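TRAP-T family transporter, DctP (Periplasmic binding) subunit (PDB 4PF8) binds beta-D-galacturonate and, as the periplasmic solute-binding subunit of a TRAP transporter, probably delivers it to the membrane components for uptake. Local coordinates at residues Tyr224-His229 with Val287-Asp292; Lys153-Pro158 with Ser294-Ala299. All blocks are in the same frame, centred on the assembly; numbering follows the deposited sequence.

Interaction 1 of 2, residues Tyr224-His229 with Val287-Asp292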
loop_
_atom_site.group_PDB
_atom_site.type_symbol
_atom_site.label_atom_id
_atom_site.label_comp_id
_atom_site.label_asym_id
_atom_site.label_seq_id
_atom_site.Cartn_x
_atom_site.Cartn_y
_atom_site.Cartn_z
ATOM N N TYR A 224 13.721 -12.563 -6.497
ATOM C CA TYR A 224 12.590 -12.174 -5.635
ATOM C C TYR A 224 12.678 -13.051 -4.394
ATOM O O TYR A 224 12.662 -14.288 -4.496
ATOM C CB TYR A 224 11.261 -12.429 -6.371
ATOM C CG TYR A 224 9.994 -11.796 -5.792
ATOM C CD1 TYR A 224 10.039 -10.604 -5.108
ATOM C CD2 TYR A 224 8.744 -12.384 -5.996
ATOM C CE1 TYR A 224 8.882 -10.000 -4.627
ATOM C CE2 TYR A 224 7.599 -11.794 -5.517
ATOM C CZ TYR A 224 7.684 -10.593 -4.824
ATOM O OH TYR A 224 6.532 -9.980 -4.326
ATOM N N SER A 225 12.813 -12.406 -3.243
ATOM C CA SER A 225 13.082 -13.089 -1.992
ATOM C C SER A 225 11.903 -12.780 -1.061
ATOM O O SER A 225 11.673 -11.626 -0.707
ATOM C CB SER A 225 14.391 -12.616 -1.401
ATOM O OG SER A 225 15.454 -12.814 -2.340
ATOM N N LEU A 226 11.174 -13.819 -0.681
ATOM C CA LEU A 226 9.874 -13.659 -0.037
ATOM C C LEU A 226 9.957 -13.386 1.471
ATOM O O LEU A 226 9.484 -14.177 2.305
ATOM C CB LEU A 226 8.959 -14.849 -0.365
ATOM C CG LEU A 226 8.683 -15.063 -1.860
ATOM C CD1 LEU A 226 7.910 -16.367 -2.077
ATOM C CD2 LEU A 226 7.952 -13.888 -2.497
ATOM N N THR A 227 10.536 -12.234 1.796
ATOM C CA THR A 227 10.653 -11.767 3.161
ATOM C C THR A 227 9.318 -11.398 3.775
ATOM O O THR A 227 9.144 -11.495 4.975
ATOM C CB THR A 227 11.585 -10.569 3.211
ATOM O OG1 THR A 227 11.217 -9.662 2.166
ATOM C CG2 THR A 227 13.035 -11.009 2.983
ATOM N N GLN A 228 8.378 -10.943 2.950
ATOM C CA GLN A 228 7.042 -10.617 3.425
ATOM C C GLN A 228 7.090 -9.722 4.657
ATOM O O GLN A 228 6.378 -9.935 5.636
ATOM C CB GLN A 228 6.260 -11.897 3.652
ATOM C CG GLN A 228 6.157 -12.693 2.352
ATOM C CD GLN A 228 5.587 -14.097 2.527
ATOM O OE1 GLN A 228 5.909 -14.803 3.484
ATOM N NE2 GLN A 228 4.758 -14.509 1.584
ATOM N N HIS A 229 7.926 -8.685 4.576
ATOM C CA HIS A 229 8.324 -7.921 5.748
ATOM C C HIS A 229 7.347 -6.790 6.069
ATOM O O HIS A 229 7.418 -6.213 7.150
ATOM C CB HIS A 229 9.718 -7.351 5.519
ATOM C CG HIS A 229 9.849 -6.639 4.216
ATOM N ND1 HIS A 229 10.414 -7.219 3.106
ATOM C CD2 HIS A 229 9.441 -5.407 3.829
ATOM C CE1 HIS A 229 10.367 -6.372 2.092
ATOM N NE2 HIS A 229 9.754 -5.273 2.501
ATOM N N VAL A 287 12.992 -17.225 -7.543
ATOM C CA VAL A 287 12.243 -16.955 -6.323
ATOM C C VAL A 287 12.803 -17.794 -5.190
ATOM O O VAL A 287 13.020 -19.004 -5.346
ATOM C CB VAL A 287 10.760 -17.280 -6.492
ATOM C CG1 VAL A 287 9.997 -16.955 -5.216
ATOM C CG2 VAL A 287 10.174 -16.484 -7.662
ATOM N N ASN A 288 13.099 -17.164 -4.063
ATOM C CA ASN A 288 13.468 -17.924 -2.868
ATOM C C ASN A 288 12.592 -17.572 -1.673
ATOM O O ASN A 288 12.183 -16.425 -1.508
ATOM C CB ASN A 288 14.946 -17.751 -2.506
ATOM C CG ASN A 288 15.281 -16.352 -2.023
ATOM O OD1 ASN A 288 15.364 -15.407 -2.809
ATOM N ND2 ASN A 288 15.530 -16.225 -0.724
ATOM N N GLU A 289 12.288 -18.583 -0.875
ATOM C CA GLU A 289 11.564 -18.395 0.370
ATOM C C GLU A 289 12.562 -18.129 1.481
ATOM O O GLU A 289 13.767 -18.369 1.332
ATOM C CB GLU A 289 10.722 -19.616 0.704
ATOM C CG GLU A 289 9.609 -19.883 -0.276
ATOM C CD GLU A 289 8.873 -21.166 0.046
ATOM O OE1 GLU A 289 7.869 -21.105 0.789
ATOM O OE2 GLU A 289 9.307 -22.239 -0.429
ATOM N N ILE A 290 12.054 -17.633 2.600
ATOM C CA ILE A 290 12.882 -17.382 3.761
ATOM C C ILE A 290 12.616 -18.438 4.805
ATOM O O ILE A 290 11.517 -18.524 5.356
ATOM C CB ILE A 290 12.628 -16.006 4.361
ATOM C CG1 ILE A 290 12.908 -14.919 3.325
ATOM C CG2 ILE A 290 13.473 -15.818 5.624
ATOM C CD1 ILE A 290 14.300 -14.920 2.789
ATOM N N ALA A 291 13.641 -19.249 5.040
ATOM C CA ALA A 291 13.644 -20.207 6.130
ATOM C C ALA A 291 13.727 -19.469 7.466
ATOM O O ALA A 291 12.813 -19.564 8.291
ATOM C CB ALA A 291 14.821 -21.174 5.975
ATOM N N ASP A 292 14.803 -18.705 7.668
ATOM C CA ASP A 292 15.025 -18.054 8.968
ATOM C C ASP A 292 14.322 -16.694 9.065
ATOM O O ASP A 292 14.973 -15.634 8.961
ATOM C CB ASP A 292 16.530 -17.902 9.240
ATOM C CG ASP A 292 16.847 -17.568 10.705
ATOM O OD1 ASP A 292 15.915 -17.245 11.472
ATOM O OD2 ASP A 292 18.041 -17.635 11.092
HETATM O O HOH W 1 9.255 -16.829 2.522
#
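Leu226 and Val287 meet where the edge strand 286-289 runs parallel to strand 223-230 in the four-stranded mixed sheet of this TRAP solute-binding protein. The pairing is short. Asn288 N donates to Tyr224 O at 2.9 Å, and Leu226 N donates to Asn288 O with an N-H...O angle of 169°, so Asn288 uses both backbone groups on the one neighbour. On the sheet face shared with Tyr224, the CD1 methyl of Leu226 lies 3.8 Å from Val287 CG1, the two side chains meeting at a slant. Val287 directs CG1 anti to its own backbone N (chi1 -178°), which places that methyl by Leu226; the valine also packs on Ile280 and Met281 of helix 248-282. The other leucine methyl, CD2, sits over the rim of the Tyr224 ring, whose hydroxyl is hydrogen-bonded to the backbone O of Asn207, a residue that lines the galacturonate pocket.

Past Leu226, the centre of an inverse gamma turn, direct strand pairing gives way to a water. It donates to Leu226 O and accepts from Ile290 N, linking the two backbones where they diverge. Ile290 packs beside this bridge: its CG1 rests 3.6 Å from Leu226 O and 3.9 Å from Thr227 CG2.

The opposite sheet face carries a polar pair. Asn288 has CG between its backbone N and carbonyl carbon (chi1 69°), which swings the amide toward Ser225. There Ser225 OG donates to Asn288 OD1 over 2.6 Å, in the amide plane and on an oxygen lone pair.

Interaction 2 of 2, residues Lys153-Pro158 with Ser294-Ala299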
loop_
_atom_site.group_PDB
_atom_site.type_symbol
_atom_site.label_atom_id
_atom_site.label_comp_id
_atom_site.label_asym_id
_atom_site.label_seq_id
_atom_site.Cartn_x
_atom_site.Cartn_y
_atom_site.Cartn_z
ATOM N N LYS A 153 21.518 -10.452 -6.330
ATOM C CA LYS A 153 21.613 -11.784 -5.757
ATOM C C LYS A 153 20.428 -12.086 -4.883
ATOM O O LYS A 153 19.714 -11.183 -4.469
ATOM C CB LYS A 153 22.875 -11.880 -4.902
ATOM C CG LYS A 153 22.872 -10.961 -3.709
ATOM C CD LYS A 153 24.221 -10.934 -2.989
ATOM C CE LYS A 153 24.202 -9.950 -1.818
ATOM N NZ LYS A 153 25.494 -9.935 -1.058
ATOM N N PRO A 154 20.207 -13.363 -4.579
ATOM C CA PRO A 154 19.143 -13.670 -3.626
ATOM C C PRO A 154 19.425 -13.074 -2.258
ATOM O O PRO A 154 20.569 -12.958 -1.815
ATOM C CB PRO A 154 19.190 -15.206 -3.523
ATOM C CG PRO A 154 19.867 -15.654 -4.759
ATOM C CD PRO A 154 20.846 -14.583 -5.106
ATOM N N ILE A 155 18.348 -12.729 -1.576
ATOM C CA ILE A 155 18.369 -12.352 -0.186
ATOM C C ILE A 155 17.804 -13.486 0.675
ATOM O O ILE A 155 16.638 -13.847 0.556
ATOM C CB ILE A 155 17.561 -11.079 0.021
ATOM C CG1 ILE A 155 18.279 -9.895 -0.634
ATOM C CG2 ILE A 155 17.341 -10.818 1.500
ATOM C CD1 ILE A 155 17.348 -8.715 -0.905
ATOM N N ASN A 156 18.660 -14.047 1.527
ATOM C CA ASN A 156 18.242 -15.085 2.472
ATOM C C ASN A 156 18.366 -14.693 3.933
ATOM O O ASN A 156 17.744 -15.300 4.801
ATOM C CB ASN A 156 19.004 -16.384 2.213
ATOM C CG ASN A 156 18.460 -17.112 1.004
ATOM O OD1 ASN A 156 17.357 -17.677 1.043
ATOM N ND2 ASN A 156 19.189 -17.053 -0.085
ATOM N N THR A 157 19.214 -13.711 4.215
ATOM C CA THR A 157 19.391 -13.193 5.568
ATOM C C THR A 157 19.523 -11.678 5.481
ATOM O O THR A 157 19.804 -11.133 4.398
ATOM C CB THR A 157 20.683 -13.715 6.230
ATOM O OG1 THR A 157 21.812 -13.112 5.587
ATOM C CG2 THR A 157 20.775 -15.213 6.125
ATOM N N PRO A 158 19.329 -10.981 6.613
ATOM C CA PRO A 158 19.450 -9.518 6.549
ATOM C C PRO A 158 20.831 -9.083 6.078
ATOM O O PRO A 158 20.946 -8.037 5.436
ATOM C CB PRO A 158 19.213 -9.070 7.994
ATOM C CG PRO A 158 18.497 -10.212 8.649
ATOM C CD PRO A 158 18.864 -11.457 7.926
ATOM N N SER A 294 12.998 -15.305 11.672
ATOM C CA SER A 294 13.353 -14.701 12.953
ATOM C C SER A 294 14.463 -13.675 12.815
ATOM O O SER A 294 14.450 -12.668 13.506
ATOM C CB SER A 294 13.780 -15.774 13.950
ATOM O OG SER A 294 12.705 -16.637 14.257
ATOM N N ALA A 295 15.431 -13.936 11.942
ATOM C CA ALA A 295 16.544 -13.011 11.774
ATOM C C ALA A 295 16.095 -11.674 11.197
ATOM O O ALA A 295 16.589 -10.639 11.622
ATOM C CB ALA A 295 17.654 -13.622 10.911
ATOM N N PHE A 296 15.171 -11.688 10.237
ATOM C CA PHE A 296 14.640 -10.442 9.714
ATOM C C PHE A 296 13.829 -9.707 10.758
ATOM O O PHE A 296 13.925 -8.479 10.859
ATOM C CB PHE A 296 13.793 -10.678 8.452
ATOM C CG PHE A 296 14.622 -10.980 7.242
ATOM C CD1 PHE A 296 15.151 -9.968 6.476
ATOM C CD2 PHE A 296 14.882 -12.287 6.888
ATOM C CE1 PHE A 296 15.934 -10.261 5.375
ATOM C CE2 PHE A 296 15.652 -12.580 5.790
ATOM C CZ PHE A 296 16.176 -11.577 5.037
ATOM N N GLN A 297 13.035 -10.444 11.529
ATOM C CA GLN A 297 12.234 -9.824 12.568
ATOM C C GLN A 297 13.137 -9.153 13.603
ATOM O O GLN A 297 12.887 -8.013 14.004
ATOM C CB GLN A 297 11.326 -10.847 13.223
ATOM C CG GLN A 297 10.237 -11.319 12.281
ATOM C CD GLN A 297 9.418 -12.403 12.899
ATOM O OE1 GLN A 297 9.958 -13.308 13.539
ATOM N NE2 GLN A 297 8.113 -12.314 12.741
ATOM N N GLU A 298 14.189 -9.847 14.020
ATOM C CA GLU A 298 15.111 -9.289 15.012
ATOM C C GLU A 298 15.809 -8.052 14.470
ATOM O O GLU A 298 16.046 -7.095 15.207
ATOM C CB GLU A 298 16.150 -10.332 15.430
ATOM C CG GLU A 298 15.609 -11.476 16.281
ATOM C CD GLU A 298 16.714 -12.364 16.838
ATOM O OE1 GLU A 298 17.904 -11.997 16.703
ATOM O OE2 GLU A 298 16.390 -13.428 17.417
ATOM N N ALA A 299 16.130 -8.071 13.181
ATOM C CA ALA A 299 16.833 -6.961 12.557
ATOM C C ALA A 299 15.985 -5.702 12.565
ATOM O O ALA A 299 16.538 -4.608 12.499
ATOM C CB ALA A 299 17.215 -7.305 11.138
#
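The Phe296 ring carries Pro158 on one face: Pro158 CD stands 3.9 Å from the ring centroid and only 8° off the normal, a CH-pi contact centred on the ring. Near the ring plane, two groups of the loop meet its edge. Ile155 CG2 lies 3.8 Å from Phe296 CZ, the side chains crossing at about a right angle, and the carbonyl oxygen Asn156 O is 3.6 Å from Phe296 CE2, where it faces the slightly positive rim of the ring. The backbone between these points follows the end of the ring closely, with Thr157 C 3.4 Å from Phe296 CZ. Phe296 holds CG anti to its carbonyl carbon (chi1 -75°), and from there the ring extends off the helix into the bend of the loop.

Pro158 is also packed against the helix itself. Its CD meets Ala295 CB at 3.9 Å, while CG lies 4.0 Å from Ala299 CB, so the pyrrolidine ring rests against two alanines one helical turn apart. Their small side chains let the proline come close to the backbone, and CG is 3.6 Å from Ala295 O, which accepts the helical bond from Ala299 N.

Met181, from another loop, touches both Pro158 and Phe296. The contact joins the loop between strands 146-150 and 165-168 to the short helix 293-299, with Ile155 reaching Phe148 on strand 146-150 and Phe296 reaching Thr227 on strand 223-230.

In the fold
From the N terminus, the chain first reaches loop 153-158, after strand 146-150, then strand 223-230, and comes back to both late in the sequence. Interaction 1 closes the inner loop, pairing 224-229 with 287-292 after a largely helical excursion that includes helix 248-282. Within a few residues the chain enters helix 293-299, and interaction 2 closes the outer loop around the first. The contacts are therefore nested, with centres 8 Å apart, and they touch: Ser225 OG and Asn288 ND2 are probably hydrogen-bonded to Ile155 N and O respectively. Together they tie the 153-158 loop and helix 293-299 to the edge of the four-stranded sheet at strand 286-289.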